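Local coordinates for p-47 protein (Clostridium botulinum E1 str. 'BoNT E Beluga', PDB 5WIX), which is of unknown function but has the TULIP-type fold of bactericidal/permeability-increasing protein, so it may bind a lipid or similar apolar ligand, at residues Trp23-Gly28 / Glu240-Glu245; Trp67-Gly72 / Asp202-Ile207; Pro250-Asn255 / Phe302-Phe307. All coordinates share one frame; numbering follows the deposited sequence.

Overall arrangement
Contacts 1 and 3 are made by buried residues; contact 2 has a buried apolar part and a partly exposed polar margin at Asn71. They are strung out along the elongated molecule. Contact 1 is close to its middle, about 6 Å between its centre and that of the chain. Contacts 2 and 3 lie on opposite sides of that middle, their centres about 38 Å apart. Contacts 1 and 2 share the central antiparallel sheet, where strands 25-30 and 203-210 are neighbours; contacts 1 and 3 share helix 240-252, using its beginning and its end, and each rests on one methyl group of a helix leucine. Contact 2 instead joins two sheets, pairing an apolar touch with a polar pair.

Contact 1. Residues Trp23-Gly28 / Glu240-Glu245; sequences WDIVYG and EKLFME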
loop_
_atom_site.group_PDB
_atom_site.type_symbol
_atom_site.label_atom_id
_atom_site.label_comp_id
_atom_site.label_asym_id
_atom_site.label_seq_id
_atom_site.Cartn_x
_atom_site.Cartn_y
_atom_site.Cartn_z
ATOM N N TRP A 23 -5.871 6.708 5.333
ATOM C CA TRP A 23 -5.039 5.617 5.835
ATOM C C TRP A 23 -3.610 5.700 5.302
ATOM O O TRP A 23 -3.357 6.419 4.328
ATOM C CB TRP A 23 -5.672 4.281 5.457
ATOM C CG TRP A 23 -6.814 3.931 6.334
ATOM C CD1 TRP A 23 -8.111 4.296 6.175
ATOM C CD2 TRP A 23 -6.759 3.142 7.526
ATOM N NE1 TRP A 23 -8.875 3.780 7.192
ATOM C CE2 TRP A 23 -8.068 3.065 8.033
ATOM C CE3 TRP A 23 -5.729 2.485 8.205
ATOM C CZ2 TRP A 23 -8.376 2.361 9.193
ATOM C CZ3 TRP A 23 -6.037 1.789 9.355
ATOM C CH2 TRP A 23 -7.352 1.731 9.839
ATOM N N ASP A 24 -2.680 4.962 5.909
ATOM C CA ASP A 24 -1.247 5.123 5.557
ATOM C C ASP A 24 -0.739 4.195 4.455
ATOM O O ASP A 24 -0.107 4.632 3.487
ATOM C CB ASP A 24 -0.359 4.923 6.790
ATOM C CG ASP A 24 -0.172 6.190 7.584
ATOM O OD1 ASP A 24 -0.175 7.287 6.971
ATOM O OD2 ASP A 24 -0.029 6.075 8.822
ATOM N N ILE A 25 -0.961 2.904 4.643
ATOM C CA ILE A 25 -0.670 1.919 3.618
ATOM C C ILE A 25 -1.857 0.979 3.562
ATOM O O ILE A 25 -2.325 0.507 4.601
ATOM C CB ILE A 25 0.623 1.133 3.918
ATOM C CG1 ILE A 25 1.836 2.046 3.862
ATOM C CG2 ILE A 25 0.798 0.004 2.926
ATOM C CD1 ILE A 25 3.149 1.309 3.972
ATOM N N VAL A 26 -2.364 0.731 2.361
ATOM C CA VAL A 26 -3.505 -0.159 2.184
ATOM C C VAL A 26 -3.077 -1.322 1.301
ATOM O O VAL A 26 -2.468 -1.094 0.249
ATOM C CB VAL A 26 -4.700 0.589 1.562
ATOM C CG1 VAL A 26 -5.906 -0.326 1.410
ATOM C CG2 VAL A 26 -5.043 1.812 2.397
ATOM N N TYR A 27 -3.353 -2.555 1.737
ATOM C CA TYR A 27 -3.105 -3.751 0.909
ATOM C C TYR A 27 -4.409 -4.372 0.424
ATOM O O TYR A 27 -5.426 -4.263 1.107
ATOM C CB TYR A 27 -2.310 -4.799 1.680
ATOM C CG TYR A 27 -1.127 -4.224 2.410
ATOM C CD1 TYR A 27 0.124 -4.163 1.815
ATOM C CD2 TYR A 27 -1.273 -3.736 3.685
ATOM C CE1 TYR A 27 1.214 -3.635 2.475
ATOM C CE2 TYR A 27 -0.218 -3.204 4.364
ATOM C CZ TYR A 27 1.041 -3.151 3.763
ATOM O OH TYR A 27 2.112 -2.609 4.458
ATOM N N GLY A 28 -4.371 -5.042 -0.729
ATOM C CA GLY A 28 -5.571 -5.648 -1.289
ATOM C C GLY A 28 -5.360 -6.878 -2.161
ATOM O O GLY A 28 -4.339 -7.009 -2.848
ATOM N N GLU A 240 0.593 9.562 0.103
ATOM C CA GLU A 240 1.503 10.550 -0.470
ATOM C C GLU A 240 2.718 10.805 0.431
ATOM O O GLU A 240 3.856 10.795 -0.047
ATOM C CB GLU A 240 0.788 11.871 -0.744
ATOM C CG GLU A 240 1.739 13.068 -0.791
ATOM C CD GLU A 240 1.130 14.293 -1.452
ATOM O OE1 GLU A 240 1.026 15.344 -0.788
ATOM O OE2 GLU A 240 0.775 14.217 -2.646
ATOM N N LYS A 241 2.475 11.002 1.724
ATOM C CA LYS A 241 3.552 11.318 2.657
ATOM C C LYS A 241 4.642 10.260 2.594
ATOM O O LYS A 241 5.781 10.557 2.215
ATOM C CB LYS A 241 3.028 11.459 4.094
ATOM C CG LYS A 241 4.103 11.851 5.117
ATOM C CD LYS A 241 3.513 12.154 6.509
ATOM C CE LYS A 241 3.839 11.050 7.525
ATOM N NZ LYS A 241 5.269 10.574 7.456
ATOM N N LEU A 242 4.300 9.017 2.918
ATOM C CA LEU A 242 5.295 7.938 2.921
ATOM C C LEU A 242 6.096 7.881 1.623
ATOM O O LEU A 242 7.300 7.580 1.616
ATOM C CB LEU A 242 4.609 6.599 3.163
ATOM C CG LEU A 242 3.992 6.465 4.555
ATOM C CD1 LEU A 242 3.440 5.071 4.732
ATOM C CD2 LEU A 242 5.018 6.752 5.634
ATOM N N PHE A 243 5.419 8.193 0.526
ATOM C CA PHE A 243 6.082 8.259 -0.768
ATOM C C PHE A 243 7.127 9.370 -0.803
ATOM O O PHE A 243 8.284 9.132 -1.172
ATOM C CB PHE A 243 5.071 8.497 -1.872
ATOM C CG PHE A 243 5.683 8.974 -3.156
ATOM C CD1 PHE A 243 6.352 8.089 -3.995
ATOM C CD2 PHE A 243 5.560 10.303 -3.544
ATOM C CE1 PHE A 243 6.897 8.525 -5.201
ATOM C CE2 PHE A 243 6.108 10.747 -4.750
ATOM C CZ PHE A 243 6.775 9.860 -5.579
ATOM N N MET A 244 6.704 10.581 -0.437
ATOM C CA MET A 244 7.606 11.723 -0.370
ATOM C C MET A 244 8.827 11.422 0.512
ATOM O O MET A 244 9.977 11.564 0.075
ATOM C CB MET A 244 6.873 12.957 0.167
ATOM C CG MET A 244 5.982 13.699 -0.841
ATOM S SD MET A 244 6.672 13.844 -2.502
ATOM C CE MET A 244 6.080 15.479 -2.961
ATOM N N GLU A 245 8.557 10.986 1.743
ATOM C CA GLU A 245 9.601 10.755 2.734
ATOM C C GLU A 245 10.511 9.574 2.415
ATOM O O GLU A 245 11.732 9.679 2.527
ATOM C CB GLU A 245 8.974 10.542 4.110
ATOM C CG GLU A 245 9.928 10.698 5.274
ATOM C CD GLU A 245 9.245 10.497 6.608
ATOM O OE1 GLU A 245 8.066 10.079 6.616
ATOM O OE2 GLU A 245 9.885 10.752 7.649
#
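One methyl group does all the touching for the helix: Leu242 CD1 lies against Asp24 and Ile25, the two residues that form a classic beta bulge opposite Leu208. The bulge sits at the start of strand 25-30, in the central six-stranded antiparallel sheet of this BPI-like TULIP fold. Both bulge residues make backbone hydrogen bonds to Leu208, and Asp24 also pairs through its backbone with Ser239, the residue just ahead of helix 240-252. The first turn of the helix is thereby held next to the bulge, and the leucine on that turn has only a short way to go.

Leu242 points toward the strand and reaches it almost fully extended, with CD1 anti to CA (chi2 -175°). Its CD1 meets Ile25 CG1 at 3.5 Å, and the two side chains cross at about a right angle. The delta methyl of Ile25 shares the contact, with Ile25 CD1 3.8 Å from Leu242 CD1. On the Asp24 side the same methyl packs on the backbone, since Asp24 O is 3.8 Å from Leu242 CD1, while the carboxylate is occupied in another direction. There Asp24 OD2 makes a weak hydrogen bond to Val210 N and a long, weak ion pair with Arg214.

Lys241 also points toward the strand, yet Lys241 NZ stays 6.4 Å from Asp24 OD1, where opposite charges might attract only weakly. Its amine turns along the helix instead, one turn onward, and closes a salt bridge of 3.0 Å between Lys241 NZ and Glu245 OE1.

Contact 2. Residues Trp67-Gly72 / Asp202-Ile207; sequences WEIING and DGYLCI
Ile69 carries CG1 beside its backbone N (chi1 -45°), while Tyr204 has CG between its backbone N and carbonyl carbon (chi1 58°); with these torsions the two side chains cross at about a right angle. They join two sheets of the TULIP-like fold: Ile69 is near the end of strand 58-70, and Tyr204 is on strand 203-210 of the central sheet. Ile69 CD1 comes up to the edge of the phenol ring, near its plane, 4.0 Å from Tyr204 CE2.

Val34 of helix 31-42 and Tyr194 of the neighbouring strand 187-195 each touch both side chains, so the apolar patch continues past this pair. Trp409 also meets the Tyr204 ring, its plane steeply inclined to it.

Beside this patch lies a polar pair, Asn71 and Asp202, with amide and carboxylate planes 42° apart. Which way round the Asn71 amide sits is doubtful in the model; Asn71 CG lies 3.6 Å from Asp202 CG whichever way it is turned. The carboxylate also looks onto the backbone just before the asparagine, where Ile70 C is 3.9 Å from Asp202 OD2.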
loop_
_atom_site.group_PDB
_atom_site.type_symbol
_atom_site.label_atom_id
_atom_site.label_comp_id
_atom_site.label_asym_id
_atom_site.label_seq_id
_atom_site.Cartn_x
_atom_site.Cartn_y
_atom_site.Cartn_z
ATOM N N TRP A 67 -15.546 -24.061 -0.470
ATOM C CA TRP A 67 -16.028 -22.782 0.069
ATOM C C TRP A 67 -15.652 -21.675 -0.911
ATOM O O TRP A 67 -14.609 -21.734 -1.575
ATOM C CB TRP A 67 -15.458 -22.462 1.457
ATOM C CG TRP A 67 -15.743 -23.469 2.525
ATOM C CD1 TRP A 67 -16.286 -24.704 2.360
ATOM C CD2 TRP A 67 -15.490 -23.327 3.925
ATOM N NE1 TRP A 67 -16.388 -25.344 3.568
ATOM C CE2 TRP A 67 -15.903 -24.517 4.552
ATOM C CE3 TRP A 67 -14.954 -22.316 4.719
ATOM C CZ2 TRP A 67 -15.803 -24.723 5.920
ATOM C CZ3 TRP A 67 -14.847 -22.519 6.080
ATOM C CH2 TRP A 67 -15.270 -23.712 6.664
ATOM N N GLU A 68 -16.500 -20.658 -0.992
ATOM C CA GLU A 68 -16.353 -19.640 -2.020
ATOM C C GLU A 68 -16.776 -18.292 -1.471
ATOM O O GLU A 68 -17.954 -18.063 -1.178
ATOM C CB GLU A 68 -17.177 -20.011 -3.257
ATOM C CG GLU A 68 -17.123 -19.022 -4.404
ATOM C CD GLU A 68 -18.052 -19.428 -5.536
ATOM O OE1 GLU A 68 -18.089 -20.634 -5.872
ATOM O OE2 GLU A 68 -18.759 -18.548 -6.072
ATOM N N ILE A 69 -15.798 -17.412 -1.314
ATOM C CA ILE A 69 -16.035 -16.078 -0.787
ATOM C C ILE A 69 -16.824 -15.269 -1.817
ATOM O O ILE A 69 -16.573 -15.388 -3.026
ATOM C CB ILE A 69 -14.699 -15.397 -0.448
ATOM C CG1 ILE A 69 -13.805 -16.396 0.286
ATOM C CG2 ILE A 69 -14.916 -14.134 0.378
ATOM C CD1 ILE A 69 -12.371 -15.967 0.393
ATOM N N ILE A 70 -17.797 -14.484 -1.351
ATOM C CA ILE A 70 -18.629 -13.691 -2.259
ATOM C C ILE A 70 -18.857 -12.295 -1.701
ATOM O O ILE A 70 -18.457 -11.983 -0.572
ATOM C CB ILE A 70 -20.038 -14.357 -2.555
ATOM C CG1 ILE A 70 -20.995 -14.233 -1.360
ATOM C CG2 ILE A 70 -19.897 -15.812 -3.007
ATOM C CD1 ILE A 70 -22.461 -14.575 -1.682
ATOM N N ASN A 71 -19.507 -11.456 -2.503
ATOM C CA ASN A 71 -19.898 -10.111 -2.077
ATOM C C ASN A 71 -20.811 -10.105 -0.865
ATOM O O ASN A 71 -21.294 -11.146 -0.435
ATOM C CB ASN A 71 -20.620 -9.367 -3.203
ATOM C CG ASN A 71 -19.710 -9.012 -4.355
ATOM O OD1 ASN A 71 -18.965 -9.851 -4.848
ATOM N ND2 ASN A 71 -19.776 -7.763 -4.800
ATOM N N GLY A 72 -21.070 -8.914 -0.341
ATOM C CA GLY A 72 -22.032 -8.743 0.730
ATOM C C GLY A 72 -21.351 -8.719 2.078
ATOM O O GLY A 72 -21.984 -8.455 3.113
ATOM N N ASP A 202 -14.853 -8.665 -7.019
ATOM C CA ASP A 202 -14.321 -7.949 -5.860
ATOM C C ASP A 202 -13.026 -8.469 -5.302
ATOM O O ASP A 202 -12.589 -9.573 -5.606
ATOM C CB ASP A 202 -15.352 -7.951 -4.739
ATOM C CG ASP A 202 -16.109 -9.296 -4.628
ATOM O OD1 ASP A 202 -16.033 -10.132 -5.584
ATOM O OD2 ASP A 202 -16.796 -9.516 -3.579
ATOM N N GLY A 203 -12.415 -7.623 -4.485
ATOM C CA GLY A 203 -11.225 -7.984 -3.758
ATOM C C GLY A 203 -11.360 -7.478 -2.347
ATOM O O GLY A 203 -11.804 -6.355 -2.129
ATOM N N TYR A 204 -10.996 -8.309 -1.381
ATOM C CA TYR A 204 -10.949 -7.846 -0.015
ATOM C C TYR A 204 -9.583 -7.324 0.275
ATOM O O TYR A 204 -8.690 -7.408 -0.561
ATOM C CB TYR A 204 -11.291 -8.927 0.991
ATOM C CG TYR A 204 -10.440 -10.172 0.974
ATOM C CD1 TYR A 204 -9.102 -10.138 1.347
ATOM C CD2 TYR A 204 -10.999 -11.403 0.654
ATOM C CE1 TYR A 204 -8.339 -11.284 1.353
ATOM C CE2 TYR A 204 -10.248 -12.556 0.666
ATOM C CZ TYR A 204 -8.918 -12.495 1.011
ATOM O OH TYR A 204 -8.164 -13.647 1.019
ATOM N N LEU A 205 -9.402 -6.825 1.487
ATOM C CA LEU A 205 -8.280 -5.984 1.711
ATOM C C LEU A 205 -8.031 -5.597 3.150
ATOM O O LEU A 205 -8.881 -5.740 4.002
ATOM C CB LEU A 205 -8.453 -4.741 0.858
ATOM C CG LEU A 205 -9.725 -3.930 0.819
ATOM C CD1 LEU A 205 -9.664 -2.747 1.761
ATOM C CD2 LEU A 205 -9.862 -3.480 -0.592
ATOM N N CYS A 206 -6.832 -5.092 3.395
ATOM C CA CYS A 206 -6.346 -4.870 4.739
ATOM C C CYS A 206 -5.672 -3.489 4.862
ATOM O O CYS A 206 -4.791 -3.143 4.075
ATOM C CB CYS A 206 -5.394 -6.007 5.099
ATOM S SG CYS A 206 -4.776 -5.926 6.749
ATOM N N ILE A 207 -6.102 -2.704 5.845
ATOM C CA ILE A 207 -5.707 -1.303 5.962
ATOM C C ILE A 207 -4.777 -1.041 7.170
ATOM O O ILE A 207 -5.004 -1.607 8.239
ATOM C CB ILE A 207 -6.961 -0.402 6.091
ATOM C CG1 ILE A 207 -8.231 -1.164 5.745
ATOM C CG2 ILE A 207 -6.889 0.759 5.148
ATOM C CD1 ILE A 207 -9.452 -0.280 5.834
#

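Contact 3. Residues Pro250-Asn255 / Phe302-Phe307; sequences PKLSSN and FSMELF
The apolar packing rests on Leu252, in the last turn of helix 240-252, which points toward two alternate residues of strand 293-307, Phe302 and Met304. With CG anti to the backbone N (chi1 174°), Leu252 extends CD2 toward the strand. That methyl reaches the thioether of Met304, with Leu252 CD2 3.8 Å from Met304 SD, as the two side chains slide past each other in opposite directions. Phe302 and Leu252 reach toward each other from opposite directions, Phe302 CZ ending 4.2 Å from Leu252 CD2.

Hydrogen bonds shape residues 250-255, where the helix gives way to a turn. Lys251 O accepts from two groups of one residue: Ser254 N at 2.9 Å and Ser254 OG at 3.0 Å, the hydroxyl tilted 15° from the carbonyl plane. A type I beta turn spans Leu252 to Asn255, with Asn255 N bonded to Leu252 O at 2.8 Å. Beyond these residues, Ser253 OG bonds back to Leu249 O, and Asn255 ND2 ties the turn to Ser390 O.

The helix end packs against the antiparallel sheet that holds strand 293-307. Leu248, a turn earlier in the helix, also touches Met304, and Phe265 meets the Phe302 ring edge-to-face. Strand 293-307 itself runs between strands 275-279 and 311-322, whose Ile277 and Leu312 both touch Met304.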
loop_
_atom_site.group_PDB
_atom_site.type_symbol
_atom_site.label_atom_id
_atom_site.label_comp_id
_atom_site.label_asym_id
_atom_site.label_seq_id
_atom_site.Cartn_x
_atom_site.Cartn_y
_atom_site.Cartn_z
ATOM N N PRO A 250 14.877 10.165 -0.354
ATOM C CA PRO A 250 16.151 9.430 -0.264
ATOM C C PRO A 250 16.978 9.524 -1.519
ATOM O O PRO A 250 18.200 9.702 -1.419
ATOM C CB PRO A 250 15.712 7.989 -0.031
ATOM C CG PRO A 250 14.390 8.114 0.668
ATOM C CD PRO A 250 13.733 9.325 0.070
ATOM N N LYS A 251 16.344 9.443 -2.684
ATOM C CA LYS A 251 17.108 9.557 -3.928
ATOM C C LYS A 251 17.567 11.007 -4.164
ATOM O O LYS A 251 18.761 11.279 -4.244
ATOM C CB LYS A 251 16.297 9.066 -5.120
ATOM C CG LYS A 251 17.079 9.062 -6.430
ATOM C CD LYS A 251 18.374 8.263 -6.332
ATOM C CE LYS A 251 19.222 8.424 -7.594
ATOM N NZ LYS A 251 20.628 7.947 -7.416
ATOM N N LEU A 252 16.597 11.910 -4.257
ATOM C CA LEU A 252 16.796 13.340 -4.462
ATOM C C LEU A 252 17.885 13.888 -3.577
ATOM O O LEU A 252 18.841 14.510 -4.045
ATOM C CB LEU A 252 15.485 14.095 -4.171
ATOM C CG LEU A 252 15.443 15.623 -4.175
ATOM C CD1 LEU A 252 15.431 16.125 -5.605
ATOM C CD2 LEU A 252 14.233 16.154 -3.428
ATOM N N SER A 253 17.749 13.630 -2.288
ATOM C CA SER A 253 18.627 14.225 -1.293
ATOM C C SER A 253 20.087 13.718 -1.370
ATOM O O SER A 253 20.948 14.143 -0.597
ATOM C CB SER A 253 18.048 13.952 0.085
ATOM O OG SER A 253 18.313 12.617 0.464
ATOM N N SER A 254 20.353 12.811 -2.303
ATOM C CA SER A 254 21.680 12.263 -2.528
ATOM C C SER A 254 22.021 12.461 -3.986
ATOM O O SER A 254 22.864 11.756 -4.538
ATOM C CB SER A 254 21.739 10.770 -2.194
ATOM O OG SER A 254 21.332 9.978 -3.312
ATOM N N ASN A 255 21.321 13.384 -4.629
ATOM C CA ASN A 255 21.583 13.634 -6.034
ATOM C C ASN A 255 22.183 15.013 -6.237
ATOM O O ASN A 255 22.201 15.520 -7.373
ATOM C CB ASN A 255 20.305 13.517 -6.860
ATOM C CG ASN A 255 20.566 12.939 -8.231
ATOM O OD1 ASN A 255 21.343 11.969 -8.364
ATOM N ND2 ASN A 255 19.945 13.535 -9.270
ATOM N N PHE A 302 14.132 25.602 -0.313
ATOM C CA PHE A 302 13.868 24.592 -1.326
ATOM C C PHE A 302 12.535 23.955 -1.049
ATOM O O PHE A 302 12.211 23.668 0.101
ATOM C CB PHE A 302 14.966 23.547 -1.316
ATOM C CG PHE A 302 14.763 22.414 -2.280
ATOM C CD1 PHE A 302 15.442 22.396 -3.494
ATOM C CD2 PHE A 302 13.960 21.342 -1.951
ATOM C CE1 PHE A 302 15.297 21.345 -4.373
ATOM C CE2 PHE A 302 13.806 20.292 -2.823
ATOM C CZ PHE A 302 14.481 20.287 -4.035
ATOM N N SER A 303 11.772 23.721 -2.108
ATOM C CA SER A 303 10.452 23.134 -1.956
ATOM C C SER A 303 10.110 22.217 -3.131
ATOM O O SER A 303 10.306 22.569 -4.295
ATOM C CB SER A 303 9.400 24.223 -1.814
ATOM O OG SER A 303 8.411 24.053 -2.814
ATOM N N MET A 304 9.619 21.028 -2.805
ATOM C CA MET A 304 9.118 20.089 -3.798
ATOM C C MET A 304 7.786 19.530 -3.304
ATOM O O MET A 304 7.761 18.755 -2.351
ATOM C CB MET A 304 10.127 18.965 -4.033
ATOM C CG MET A 304 9.940 18.190 -5.337
ATOM S SD MET A 304 11.152 16.853 -5.587
ATOM C CE MET A 304 11.482 16.960 -7.349
ATOM N N GLU A 305 6.679 19.951 -3.917
ATOM C CA GLU A 305 5.342 19.417 -3.582
ATOM C C GLU A 305 4.754 18.633 -4.761
ATOM O O GLU A 305 5.087 18.895 -5.920
ATOM C CB GLU A 305 4.377 20.546 -3.153
ATOM C CG GLU A 305 3.698 21.317 -4.291
ATOM C CD GLU A 305 2.828 22.482 -3.796
ATOM O OE1 GLU A 305 3.311 23.272 -2.956
ATOM O OE2 GLU A 305 1.665 22.610 -4.251
ATOM N N LEU A 306 3.891 17.662 -4.474
ATOM C CA LEU A 306 3.310 16.872 -5.558
ATOM C C LEU A 306 2.203 17.657 -6.248
ATOM O O LEU A 306 1.390 18.318 -5.596
ATOM C CB LEU A 306 2.781 15.545 -5.045
ATOM C CG LEU A 306 2.508 14.536 -6.152
ATOM C CD1 LEU A 306 3.778 14.232 -6.902
ATOM C CD2 LEU A 306 1.908 13.265 -5.589
ATOM N N PHE A 307 2.168 17.564 -7.571
ATOM C CA PHE A 307 1.400 18.499 -8.396
ATOM C C PHE A 307 0.737 17.783 -9.593
ATOM O O PHE A 307 1.363 16.955 -10.266
ATOM C CB PHE A 307 2.354 19.631 -8.823
ATOM C CG PHE A 307 1.922 20.426 -10.026
ATOM C CD1 PHE A 307 0.979 21.431 -9.915
ATOM C CD2 PHE A 307 2.545 20.229 -11.254
ATOM C CE1 PHE A 307 0.618 22.186 -11.024
ATOM C CE2 PHE A 307 2.186 20.975 -12.367
ATOM C CZ PHE A 307 1.222 21.955 -12.254
#